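Local coordinates for mitogen activated protein kinase, putative (Leishmania donovani, PDB 4QNY), which probably transfers the terminal phosphate of ATP to serine or threonine residues of target proteins, as mitogen-activated protein kinases do, at residues G34-A39 / A50-N55; R67-I72 / R342-E347; R87-P92 / F101-D106. All coordinates share one frame; numbering follows the deposited sequence.

Contact 1. Residues G34-A39 / A50-N55; sequences GVVIRA and AMKRVN. With ANP (phosphoaminophosphonic acid-adenylate ester), chain D.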
loop_
_atom_site.group_PDB
_atom_site.type_symbol
_atom_site.label_atom_id
_atom_site.label_comp_id
_atom_site.label_asym_id
_atom_site.label_seq_id
_atom_site.Cartn_x
_atom_site.Cartn_y
_atom_site.Cartn_z
ATOM N N GLY A 34 3.422 15.966 0.405
ATOM C CA GLY A 34 3.559 16.330 -0.994
ATOM C C GLY A 34 2.363 15.989 -1.862
ATOM O O GLY A 34 1.562 15.115 -1.527
ATOM N N VAL A 35 2.249 16.680 -2.993
ATOM C CA VAL A 35 1.129 16.486 -3.907
ATOM C C VAL A 35 1.521 15.654 -5.127
ATOM O O VAL A 35 2.697 15.571 -5.483
ATOM C CB VAL A 35 0.558 17.835 -4.386
ATOM C CG1 VAL A 35 -0.077 18.584 -3.224
ATOM C CG2 VAL A 35 1.653 18.676 -5.029
ATOM N N VAL A 36 0.524 15.039 -5.756
ATOM C CA VAL A 36 0.735 14.245 -6.964
ATOM C C VAL A 36 0.086 14.935 -8.161
ATOM O O VAL A 36 -1.092 15.288 -8.116
ATOM C CB VAL A 36 0.165 12.820 -6.813
ATOM C CG1 VAL A 36 0.386 12.021 -8.088
ATOM C CG2 VAL A 36 0.797 12.119 -5.621
ATOM N N ILE A 37 0.857 15.124 -9.228
ATOM C CA ILE A 37 0.411 15.936 -10.357
ATOM C C ILE A 37 0.379 15.175 -11.682
ATOM O O ILE A 37 1.307 14.438 -12.013
ATOM C CB ILE A 37 1.314 17.175 -10.538
ATOM C CG1 ILE A 37 1.648 17.801 -9.182
ATOM C CG2 ILE A 37 0.657 18.191 -11.467
ATOM C CD1 ILE A 37 2.722 18.862 -9.254
ATOM N N ARG A 38 -0.700 15.368 -12.434
ATOM C CA ARG A 38 -0.832 14.801 -13.771
ATOM C C ARG A 38 -0.123 15.691 -14.787
ATOM O O ARG A 38 -0.537 16.825 -15.025
ATOM C CB ARG A 38 -2.309 14.638 -14.134
ATOM C CG ARG A 38 -2.580 14.079 -15.521
ATOM C CD ARG A 38 -4.074 13.856 -15.709
ATOM N NE ARG A 38 -4.404 13.289 -17.015
ATOM C CZ ARG A 38 -5.628 12.918 -17.374
ATOM N NH1 ARG A 38 -6.638 13.049 -16.525
ATOM N NH2 ARG A 38 -5.846 12.413 -18.581
ATOM N N ALA A 39 0.948 15.175 -15.382
ATOM C CA ALA A 39 1.764 15.967 -16.295
ATOM C C ALA A 39 1.982 15.273 -17.636
ATOM O O ALA A 39 1.869 14.053 -17.745
ATOM C CB ALA A 39 3.103 16.287 -15.650
ATOM N N ALA A 50 2.736 10.785 -14.218
ATOM C CA ALA A 50 2.462 11.239 -12.858
ATOM C C ALA A 50 3.720 11.785 -12.190
ATOM O O ALA A 50 4.801 11.208 -12.308
ATOM C CB ALA A 50 1.875 10.108 -12.031
ATOM N N MET A 51 3.569 12.902 -11.487
ATOM C CA MET A 51 4.685 13.526 -10.789
ATOM C C MET A 51 4.382 13.693 -9.304
ATOM O O MET A 51 3.396 14.327 -8.927
ATOM C CB MET A 51 5.021 14.881 -11.414
ATOM C CG MET A 51 5.500 14.794 -12.853
ATOM S SD MET A 51 6.115 16.369 -13.473
ATOM C CE MET A 51 7.490 16.657 -12.361
ATOM N N LYS A 52 5.241 13.120 -8.469
ATOM C CA LYS A 52 5.051 13.142 -7.025
ATOM C C LYS A 52 6.051 14.080 -6.354
ATOM O O LYS A 52 7.246 13.788 -6.296
ATOM C CB LYS A 52 5.183 11.727 -6.458
ATOM C CG LYS A 52 4.894 11.602 -4.973
ATOM C CD LYS A 52 4.977 10.148 -4.536
ATOM C CE LYS A 52 4.635 9.983 -3.067
ATOM N NZ LYS A 52 4.668 8.553 -2.653
ATOM N N ARG A 53 5.559 15.208 -5.850
ATOM C CA ARG A 53 6.420 16.191 -5.203
ATOM C C ARG A 53 6.709 15.810 -3.758
ATOM O O ARG A 53 5.820 15.373 -3.029
ATOM C CB ARG A 53 5.787 17.586 -5.256
ATOM C CG ARG A 53 6.714 18.708 -4.797
ATOM C CD ARG A 53 6.004 20.056 -4.774
ATOM N NE ARG A 53 6.925 21.163 -4.521
ATOM C CZ ARG A 53 7.197 21.653 -3.316
ATOM N NH1 ARG A 53 6.619 21.137 -2.240
ATOM N NH2 ARG A 53 8.048 22.663 -3.186
ATOM N N VAL A 54 7.963 15.974 -3.353
ATOM C CA VAL A 54 8.364 15.769 -1.968
ATOM C C VAL A 54 8.748 17.113 -1.355
ATOM O O VAL A 54 9.682 17.763 -1.822
ATOM C CB VAL A 54 9.544 14.789 -1.861
ATOM C CG1 VAL A 54 9.963 14.620 -0.414
ATOM C CG2 VAL A 54 9.176 13.446 -2.476
ATOM N N ASN A 55 8.028 17.533 -0.318
ATOM C CA ASN A 55 8.236 18.867 0.242
ATOM C C ASN A 55 9.315 18.923 1.323
ATOM O O ASN A 55 9.924 17.911 1.668
ATOM C CB ASN A 55 6.917 19.426 0.791
ATOM C CG ASN A 55 6.251 18.501 1.793
ATOM O OD1 ASN A 55 6.896 17.649 2.403
ATOM N ND2 ASN A 55 4.946 18.673 1.970
HETATM P PG ANP D . 4.002 8.789 0.828
HETATM O O1G ANP D . 4.121 10.124 0.164
HETATM O O2G ANP D . 5.025 7.790 0.164
HETATM O O3G ANP D . 4.360 8.937 2.363
HETATM P PB ANP D . 1.389 9.133 -0.217
HETATM O O1B ANP D . 1.455 10.548 0.257
HETATM O O2B ANP D . -0.065 8.613 -0.025
HETATM N N3B ANP D . 2.431 8.163 0.679
HETATM P PA ANP D . 1.086 8.099 -2.770
HETATM O O1A ANP D . 0.251 7.076 -2.101
HETATM O O2A ANP D . 2.212 7.496 -3.614
HETATM O O3A ANP D . 1.792 9.081 -1.726
HETATM O "O5'" ANP D . 0.133 8.999 -3.660
HETATM C "C5'" ANP D . -1.083 9.574 -3.138
HETATM C "C4'" ANP D . -2.182 9.412 -4.159
HETATM O "O4'" ANP D . -1.741 9.909 -5.439
HETATM C "C3'" ANP D . -2.616 7.979 -4.435
HETATM O "O3'" ANP D . -3.566 7.537 -3.472
HETATM C "C2'" ANP D . -3.226 8.090 -5.833
HETATM O "O2'" ANP D . -4.584 8.514 -5.781
HETATM C "C1'" ANP D . -2.351 9.170 -6.482
HETATM N N9 ANP D . -1.303 8.636 -7.344
HETATM C C8 ANP D . -0.043 8.254 -6.972
HETATM N N7 ANP D . 0.699 7.802 -7.959
HETATM C C5 ANP D . -0.144 7.896 -9.056
HETATM C C6 ANP D . 0.041 7.572 -10.419
HETATM N N6 ANP D . 1.173 7.072 -10.918
HETATM N N1 ANP D . -0.997 7.785 -11.259
HETATM C C2 ANP D . -2.134 8.284 -10.764
HETATM N N3 ANP D . -2.422 8.626 -9.505
HETATM C C4 ANP D . -1.378 8.405 -8.699
HETATM O O HOH W 1 3.564 19.547 -1.893
#

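Contact 2. Residues R67-I72 / R342-E347; sequences RILREI and RAIYEE. With ANP (phosphoaminophosphonic acid-adenylate ester), chain D.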
loop_
_atom_site.group_PDB
_atom_site.type_symbol
_atom_site.label_atom_id
_atom_site.label_comp_id
_atom_site.label_asym_id
_atom_site.label_seq_id
_atom_site.Cartn_x
_atom_site.Cartn_y
_atom_site.Cartn_z
ATOM N N ARG A 67 13.121 7.258 4.597
ATOM C CA ARG A 67 11.959 6.556 4.067
ATOM C C ARG A 67 11.748 6.858 2.588
ATOM O O ARG A 67 11.438 5.962 1.802
ATOM C CB ARG A 67 10.699 6.924 4.850
ATOM C CG ARG A 67 10.617 6.319 6.239
ATOM C CD ARG A 67 9.293 6.663 6.899
ATOM N NE ARG A 67 9.196 6.132 8.254
ATOM C CZ ARG A 67 8.161 6.334 9.062
ATOM N NH1 ARG A 67 8.157 5.813 10.281
ATOM N NH2 ARG A 67 7.130 7.059 8.650
ATOM N N ILE A 68 11.914 8.122 2.209
ATOM C CA ILE A 68 11.680 8.518 0.826
ATOM C C ILE A 68 12.799 7.986 -0.071
ATOM O O ILE A 68 12.553 7.626 -1.218
ATOM C CB ILE A 68 11.541 10.061 0.680
ATOM C CG1 ILE A 68 10.814 10.416 -0.619
ATOM C CG2 ILE A 68 12.888 10.767 0.766
ATOM C CD1 ILE A 68 9.354 10.013 -0.628
ATOM N N LEU A 69 14.014 7.902 0.465
ATOM C CA LEU A 69 15.147 7.375 -0.288
ATOM C C LEU A 69 14.928 5.907 -0.623
ATOM O O LEU A 69 15.189 5.466 -1.743
ATOM C CB LEU A 69 16.449 7.549 0.497
ATOM C CG LEU A 69 17.689 6.877 -0.098
ATOM C CD1 LEU A 69 18.017 7.459 -1.464
ATOM C CD2 LEU A 69 18.877 7.001 0.842
ATOM N N ARG A 70 14.442 5.156 0.360
ATOM C CA ARG A 70 14.145 3.743 0.175
ATOM C C ARG A 70 13.023 3.550 -0.842
ATOM O O ARG A 70 13.050 2.612 -1.636
ATOM C CB ARG A 70 13.770 3.095 1.509
ATOM C CG ARG A 70 13.369 1.633 1.397
ATOM C CD ARG A 70 12.953 1.056 2.742
ATOM N NE ARG A 70 14.088 0.882 3.646
ATOM C CZ ARG A 70 14.009 0.305 4.840
ATOM N NH1 ARG A 70 12.845 -0.158 5.279
ATOM N NH2 ARG A 70 15.091 0.188 5.597
ATOM N N GLU A 71 12.044 4.450 -0.817
ATOM C CA GLU A 71 10.901 4.369 -1.722
ATOM C C GLU A 71 11.325 4.517 -3.183
ATOM O O GLU A 71 10.868 3.769 -4.047
ATOM C CB GLU A 71 9.859 5.433 -1.369
ATOM C CG GLU A 71 8.616 5.394 -2.245
ATOM C CD GLU A 71 7.601 6.458 -1.874
ATOM O OE1 GLU A 71 7.718 7.038 -0.773
ATOM O OE2 GLU A 71 6.685 6.716 -2.683
ATOM N N ILE A 72 12.196 5.485 -3.451
ATOM C CA ILE A 72 12.721 5.687 -4.799
ATOM C C ILE A 72 13.549 4.484 -5.240
ATOM O O ILE A 72 13.432 4.022 -6.376
ATOM C CB ILE A 72 13.574 6.973 -4.890
ATOM C CG1 ILE A 72 12.675 8.186 -5.121
ATOM C CG2 ILE A 72 14.586 6.882 -6.021
ATOM C CD1 ILE A 72 12.534 9.075 -3.924
ATOM N N ARG A 342 22.331 13.502 -0.942
ATOM C CA ARG A 342 23.350 13.113 -1.909
ATOM C C ARG A 342 23.006 11.776 -2.554
ATOM O O ARG A 342 23.255 11.564 -3.741
ATOM C CB ARG A 342 24.724 13.040 -1.240
ATOM N N ALA A 343 22.428 10.878 -1.763
ATOM C CA ALA A 343 22.040 9.559 -2.250
ATOM C C ALA A 343 20.868 9.654 -3.220
ATOM O O ALA A 343 20.762 8.866 -4.159
ATOM C CB ALA A 343 21.692 8.646 -1.085
ATOM N N ILE A 344 19.988 10.624 -2.987
ATOM C CA ILE A 344 18.832 10.830 -3.850
ATOM C C ILE A 344 19.260 11.348 -5.220
ATOM O O ILE A 344 18.724 10.925 -6.246
ATOM C CB ILE A 344 17.818 11.807 -3.215
ATOM C CG1 ILE A 344 17.241 11.211 -1.929
ATOM C CG2 ILE A 344 16.688 12.122 -4.182
ATOM C CD1 ILE A 344 16.284 12.132 -1.203
ATOM N N TYR A 345 20.240 12.250 -5.244
ATOM C CA TYR A 345 20.742 12.769 -6.511
ATOM C C TYR A 345 21.468 11.669 -7.283
ATOM O O TYR A 345 21.458 11.656 -8.512
ATOM C CB TYR A 345 21.674 13.967 -6.303
ATOM C CG TYR A 345 21.899 14.771 -7.568
ATOM C CD1 TYR A 345 21.165 15.921 -7.817
ATOM C CD2 TYR A 345 22.833 14.372 -8.519
ATOM C CE1 TYR A 345 21.351 16.655 -8.974
ATOM C CE2 TYR A 345 23.027 15.101 -9.681
ATOM C CZ TYR A 345 22.284 16.243 -9.902
ATOM O OH TYR A 345 22.473 16.975 -11.052
ATOM N N GLU A 346 22.095 10.752 -6.556
ATOM C CA GLU A 346 22.760 9.614 -7.181
ATOM C C GLU A 346 21.743 8.753 -7.925
ATOM O O GLU A 346 22.044 8.187 -8.976
ATOM C CB GLU A 346 23.502 8.780 -6.134
ATOM N N GLU A 347 20.537 8.667 -7.373
ATOM C CA GLU A 347 19.444 7.950 -8.015
ATOM C C GLU A 347 18.916 8.734 -9.213
ATOM O O GLU A 347 18.324 8.165 -10.130
ATOM C CB GLU A 347 18.314 7.684 -7.016
ATOM C CG GLU A 347 18.722 6.823 -5.832
ATOM C CD GLU A 347 18.980 5.380 -6.220
ATOM O OE1 GLU A 347 18.367 4.906 -7.199
ATOM O OE2 GLU A 347 19.799 4.720 -5.546
HETATM P PG ANP D . 4.002 8.789 0.828
HETATM O O1G ANP D . 4.121 10.124 0.164
HETATM O O2G ANP D . 5.025 7.790 0.164
HETATM O O3G ANP D . 4.360 8.937 2.363
HETATM P PB ANP D . 1.389 9.133 -0.217
HETATM O O1B ANP D . 1.455 10.548 0.257
HETATM O O2B ANP D . -0.065 8.613 -0.025
HETATM N N3B ANP D . 2.431 8.163 0.679
HETATM P PA ANP D . 1.086 8.099 -2.770
HETATM O O1A ANP D . 0.251 7.076 -2.101
HETATM O O2A ANP D . 2.212 7.496 -3.614
HETATM O O3A ANP D . 1.792 9.081 -1.726
HETATM O "O5'" ANP D . 0.133 8.999 -3.660
HETATM C "C5'" ANP D . -1.083 9.574 -3.138
HETATM C "C4'" ANP D . -2.182 9.412 -4.159
HETATM O "O4'" ANP D . -1.741 9.909 -5.439
HETATM C "C3'" ANP D . -2.616 7.979 -4.435
HETATM O "O3'" ANP D . -3.566 7.537 -3.472
HETATM C "C2'" ANP D . -3.226 8.090 -5.833
HETATM O "O2'" ANP D . -4.584 8.514 -5.781
HETATM C "C1'" ANP D . -2.351 9.170 -6.482
HETATM N N9 ANP D . -1.303 8.636 -7.344
HETATM C C8 ANP D . -0.043 8.254 -6.972
HETATM N N7 ANP D . 0.699 7.802 -7.959
HETATM C C5 ANP D . -0.144 7.896 -9.056
HETATM C C6 ANP D . 0.041 7.572 -10.419
HETATM N N6 ANP D . 1.173 7.072 -10.918
HETATM N N1 ANP D . -0.997 7.785 -11.259
HETATM C C2 ANP D . -2.134 8.284 -10.764
HETATM N N3 ANP D . -2.422 8.626 -9.505
HETATM C C4 ANP D . -1.378 8.405 -8.699
#

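Contact 3. Residues R87-P92 / F101-D106; sequences RNILTP and FYIVMD. With ANP (phosphoaminophosphonic acid-adenylate ester), chain D.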
loop_
_atom_site.group_PDB
_atom_site.type_symbol
_atom_site.label_atom_id
_atom_site.label_comp_id
_atom_site.label_asym_id
_atom_site.label_seq_id
_atom_site.Cartn_x
_atom_site.Cartn_y
_atom_site.Cartn_z
ATOM N N ARG A 87 9.859 6.627 -13.913
ATOM C CA ARG A 87 10.303 7.221 -15.170
ATOM C C ARG A 87 11.462 8.196 -14.982
ATOM O O ARG A 87 12.346 8.278 -15.835
ATOM C CB ARG A 87 9.141 7.930 -15.872
ATOM C CG ARG A 87 8.591 7.168 -17.072
ATOM C CD ARG A 87 8.131 8.115 -18.171
ATOM N NE ARG A 87 7.817 7.409 -19.410
ATOM C CZ ARG A 87 7.581 8.007 -20.573
ATOM N NH1 ARG A 87 7.625 9.330 -20.661
ATOM N NH2 ARG A 87 7.304 7.285 -21.650
ATOM N N ASN A 88 11.462 8.930 -13.872
ATOM C CA ASN A 88 12.500 9.931 -13.633
ATOM C C ASN A 88 12.584 10.392 -12.179
ATOM O O ASN A 88 11.643 10.223 -11.405
ATOM C CB ASN A 88 12.269 11.144 -14.539
ATOM C CG ASN A 88 13.561 11.831 -14.936
ATOM O OD1 ASN A 88 14.559 11.768 -14.218
ATOM N ND2 ASN A 88 13.548 12.495 -16.086
ATOM N N ILE A 89 13.729 10.971 -11.822
ATOM C CA ILE A 89 13.929 11.582 -10.511
ATOM C C ILE A 89 14.498 12.992 -10.676
ATOM O O ILE A 89 15.674 13.161 -10.992
ATOM C CB ILE A 89 14.882 10.754 -9.624
ATOM C CG1 ILE A 89 14.381 9.314 -9.480
ATOM C CG2 ILE A 89 15.036 11.404 -8.255
ATOM C CD1 ILE A 89 13.099 9.190 -8.688
ATOM N N LEU A 90 13.657 13.998 -10.458
ATOM C CA LEU A 90 14.064 15.388 -10.638
ATOM C C LEU A 90 14.569 16.003 -9.338
ATOM O O LEU A 90 13.816 16.159 -8.380
ATOM C CB LEU A 90 12.902 16.216 -11.187
ATOM C CG LEU A 90 12.248 15.696 -12.468
ATOM C CD1 LEU A 90 11.146 16.639 -12.925
ATOM C CD2 LEU A 90 13.285 15.503 -13.565
ATOM N N THR A 91 15.849 16.359 -9.319
ATOM C CA THR A 91 16.475 16.946 -8.140
ATOM C C THR A 91 17.175 18.261 -8.481
ATOM O O THR A 91 17.701 18.415 -9.582
ATOM C CB THR A 91 17.492 15.979 -7.520
ATOM O OG1 THR A 91 18.392 15.533 -8.541
ATOM C CG2 THR A 91 16.789 14.772 -6.915
ATOM N N PRO A 92 17.176 19.217 -7.538
ATOM C CA PRO A 92 17.873 20.495 -7.735
ATOM C C PRO A 92 19.385 20.317 -7.832
ATOM O O PRO A 92 19.970 19.583 -7.034
ATOM C CB PRO A 92 17.499 21.299 -6.485
ATOM C CG PRO A 92 16.266 20.643 -5.955
ATOM C CD PRO A 92 16.426 19.192 -6.273
ATOM N N PHE A 101 12.048 17.796 -4.151
ATOM C CA PHE A 101 12.351 17.099 -5.399
ATOM C C PHE A 101 11.126 16.339 -5.902
ATOM O O PHE A 101 10.164 16.135 -5.161
ATOM C CB PHE A 101 13.546 16.153 -5.225
ATOM C CG PHE A 101 13.215 14.864 -4.532
ATOM C CD1 PHE A 101 13.153 14.799 -3.152
ATOM C CD2 PHE A 101 12.994 13.708 -5.264
ATOM C CE1 PHE A 101 12.860 13.612 -2.513
ATOM C CE2 PHE A 101 12.700 12.520 -4.632
ATOM C CZ PHE A 101 12.633 12.471 -3.254
ATOM N N TYR A 102 11.168 15.926 -7.165
ATOM C CA TYR A 102 10.018 15.294 -7.805
ATOM C C TYR A 102 10.259 13.836 -8.180
ATOM O O TYR A 102 11.325 13.474 -8.680
ATOM C CB TYR A 102 9.616 16.077 -9.057
ATOM C CG TYR A 102 8.839 17.340 -8.767
ATOM C CD1 TYR A 102 7.451 17.338 -8.768
ATOM C CD2 TYR A 102 9.493 18.534 -8.489
ATOM C CE1 TYR A 102 6.736 18.489 -8.504
ATOM C CE2 TYR A 102 8.785 19.690 -8.223
ATOM C CZ TYR A 102 7.407 19.662 -8.232
ATOM O OH TYR A 102 6.695 20.808 -7.967
ATOM N N ILE A 103 9.250 13.008 -7.937
ATOM C CA ILE A 103 9.263 11.616 -8.365
ATOM C C ILE A 103 8.349 11.450 -9.572
ATOM O O ILE A 103 7.154 11.739 -9.497
ATOM C CB ILE A 103 8.806 10.669 -7.241
ATOM C CG1 ILE A 103 9.711 10.819 -6.016
ATOM C CG2 ILE A 103 8.791 9.229 -7.730
ATOM C CD1 ILE A 103 9.181 10.123 -4.783
ATOM N N VAL A 104 8.913 10.990 -10.683
ATOM C CA VAL A 104 8.154 10.851 -11.921
ATOM C C VAL A 104 7.809 9.393 -12.207
ATOM O O VAL A 104 8.696 8.562 -12.407
ATOM C CB VAL A 104 8.926 11.435 -13.116
ATOM C CG1 VAL A 104 8.156 11.216 -14.404
ATOM C CG2 VAL A 104 9.196 12.916 -12.894
ATOM N N MET A 105 6.515 9.091 -12.230
ATOM C CA MET A 105 6.040 7.726 -12.430
ATOM C C MET A 105 5.074 7.624 -13.605
ATOM O O MET A 105 4.579 8.636 -14.102
ATOM C CB MET A 105 5.352 7.213 -11.163
ATOM C CG MET A 105 6.138 7.431 -9.885
ATOM S SD MET A 105 5.070 7.382 -8.435
ATOM C CE MET A 105 4.041 8.820 -8.727
ATOM N N ASP A 106 4.807 6.396 -14.041
ATOM C CA ASP A 106 3.770 6.148 -15.037
ATOM C C ASP A 106 2.414 6.576 -14.488
ATOM O O ASP A 106 2.195 6.560 -13.277
ATOM C CB ASP A 106 3.736 4.671 -15.438
ATOM C CG ASP A 106 4.959 4.251 -16.229
ATOM O OD1 ASP A 106 5.378 5.013 -17.126
ATOM O OD2 ASP A 106 5.497 3.158 -15.957
HETATM P PG ANP D . 4.002 8.789 0.828
HETATM O O1G ANP D . 4.121 10.124 0.164
HETATM O O2G ANP D . 5.025 7.790 0.164
HETATM O O3G ANP D . 4.360 8.937 2.363
HETATM P PB ANP D . 1.389 9.133 -0.217
HETATM O O1B ANP D . 1.455 10.548 0.257
HETATM O O2B ANP D . -0.065 8.613 -0.025
HETATM N N3B ANP D . 2.431 8.163 0.679
HETATM P PA ANP D . 1.086 8.099 -2.770
HETATM O O1A ANP D . 0.251 7.076 -2.101
HETATM O O2A ANP D . 2.212 7.496 -3.614
HETATM O O3A ANP D . 1.792 9.081 -1.726
HETATM O "O5'" ANP D . 0.133 8.999 -3.660
HETATM C "C5'" ANP D . -1.083 9.574 -3.138
HETATM C "C4'" ANP D . -2.182 9.412 -4.159
HETATM O "O4'" ANP D . -1.741 9.909 -5.439
HETATM C "C3'" ANP D . -2.616 7.979 -4.435
HETATM O "O3'" ANP D . -3.566 7.537 -3.472
HETATM C "C2'" ANP D . -3.226 8.090 -5.833
HETATM O "O2'" ANP D . -4.584 8.514 -5.781
HETATM C "C1'" ANP D . -2.351 9.170 -6.482
HETATM N N9 ANP D . -1.303 8.636 -7.344
HETATM C C8 ANP D . -0.043 8.254 -6.972
HETATM N N7 ANP D . 0.699 7.802 -7.959
HETATM C C5 ANP D . -0.144 7.896 -9.056
HETATM C C6 ANP D . 0.041 7.572 -10.419
HETATM N N6 ANP D . 1.173 7.072 -10.918
HETATM N N1 ANP D . -0.997 7.785 -11.259
HETATM C C2 ANP D . -2.134 8.284 -10.764
HETATM N N3 ANP D . -2.422 8.626 -9.505
HETATM C C4 ANP D . -1.378 8.405 -8.699
#

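Contact 1. Residues G34-A39 / A50-N55
Ile37 and Met51 form a hydrogen-bonded antiparallel pair across strands 34-39 and 50-54, their side chains on the same face, joined by Ile37 N to Met51 O (2.7 Å) and Met51 N to Ile37 O (2.8 Å). Arg53 N adds a third bond, to Val35 O. Side chains alternate between two faces. On one, Val36, Ala50 and Lys52 look onto the nucleotide analogue. With chi1 at 179° Val36 spreads both methyls over the nucleotide: CG1, opposite the backbone N, lies above N9, and CG2, beside that N, comes 3.4 Å from ribose O4' of the analogue. Ala50 CB lies above the same face of the adenine, 3.3 Å from N6. Lys52 is fully stretched from CB to NZ and follows Val36 CG2 with its CG; NZ then bonds analogue O2A at 2.8 Å and also O2G and O3A. Its other partner is Glu71, in a salt bridge. On the opposite face Met51 places SD 3.7 Å from Ala39 CB, beside helix 8-16. Arg53 NE forms a salt bridge with Glu14 of that helix. Gly34 CA closes to 3.2 Å on Arg53 O in a CA-H...O contact, at backbone angles (phi 151°) open essentially to glycine; it ends the GxGxxG glycine-rich loop. The hairpin thus divides its chemistry: an apolar lid covers one face of the base and the sugar, and one ammonium, gripped by alpha and gamma phosphate oxygens and a carboxylate, probably offsets phosphate charge and orients the triphosphate, as the conserved lysine of protein kinases does.

Contact 2. Residues R67-I72 / R342-E347
Glu347 meets Ile72 through its aliphatic CB and CG, not through its flat carboxylate, and across this contact no planar group is stacked by face or edge. Ile72 CG2 sits 3.9 Å from Glu347 CB, the two side chains running antiparallel alongside each other. One turn earlier Leu69 does most of the touching: with CG anti to the backbone N (chi1 172°) its two methyls splay toward the second helix, CD2 resting 3.8 Å from Ala343 CB and CD1 3.9 Å from Ile344 CG1. Ile344 in turn sends CD1 past Leu69 to Ile68 CG2, nearly perpendicular to that side chain. The two short helical segments run nearly parallel, 16° apart, with axes 10.1 Å from each other. The flat carboxylate of Glu71 faces away, toward the nucleotide, where OE2 forms with Lys52 the Lys-Glu salt bridge found when the C-helix is turned in, as in active kinases. The contact packs helix 337-349, a C-terminal extension characteristic of MAP kinases, against the flank of helix 62-77 opposite Glu71. It is itself purely apolar, so its fit depends on side-chain shape and not on directed bonds.

Contact 3. Residues R87-P92 / F101-D106
Val104 O takes two backbone donors at once, Arg87 N at 2.7 Å and Asn88 N at 3.2 Å, both arriving from the same face of its carbonyl plane. Two residues of strand 87-90 thus oppose one of strand 101-106, a classic beta bulge. Regular pairing follows: Val104 N reaches Asn88 O (2.9 Å), and Leu90 trades bonds with Tyr102, Leu90 N to Tyr102 O at 3.0 Å and Tyr102 N to Leu90 O at 2.9 Å. Asn88 divides its amide: OD1 receives a weak, bent bond from Ile89 N, and ND2 is held by Tyr22 OH. Tyr102 OH is satisfied by Glu14. Arg87 NE lies 4.1 Å from Asp106 OD1, guanidinium and carboxylate planes 66° apart; no N-H points at the oxygen, and the pair is probably linked by charge attraction beyond salt-bridge range. Asp106 O accepts adenine N6 of the nucleotide analogue at 2.6 Å, the first hinge bond; by position Met105, just before it, is probably the gatekeeper, and its CE also approaches the base. A chi1 of 78° turns the Phe101 ring toward helix 62-77, with Leu90 O at its edge. That ring and Ile103 lie on helix 62-77, Ile344 of helix 337-349 closes over Phe101, and the other edge of strand 101-106 bonds to strand 47-54, leaving 86-90 outermost in the sheet.

In the fold
All three contacts are largely buried in the lobe built on the five-stranded sheet, yet well off the chain's centre; contact 1 is nearest, about 17 Å between centres, and contact 3 includes the outermost strand 86-90. Contacts 1 and 3 are hairpins of that sheet, joined because strands 47-54 and 101-106 are neighbours; both are tied by backbone bonds and meet the nucleotide, contact 1 above the base and at the phosphates, contact 3 at the hinge end of the adenine. Contact 2 lacks such bonds and pairs helices distant in sequence by apolar side chains. Its helix 62-77 nevertheless reaches both others, by a salt bridge to contact 1 and by Ile72 packing on Ile89, Phe101 and Ile103 of contact 3.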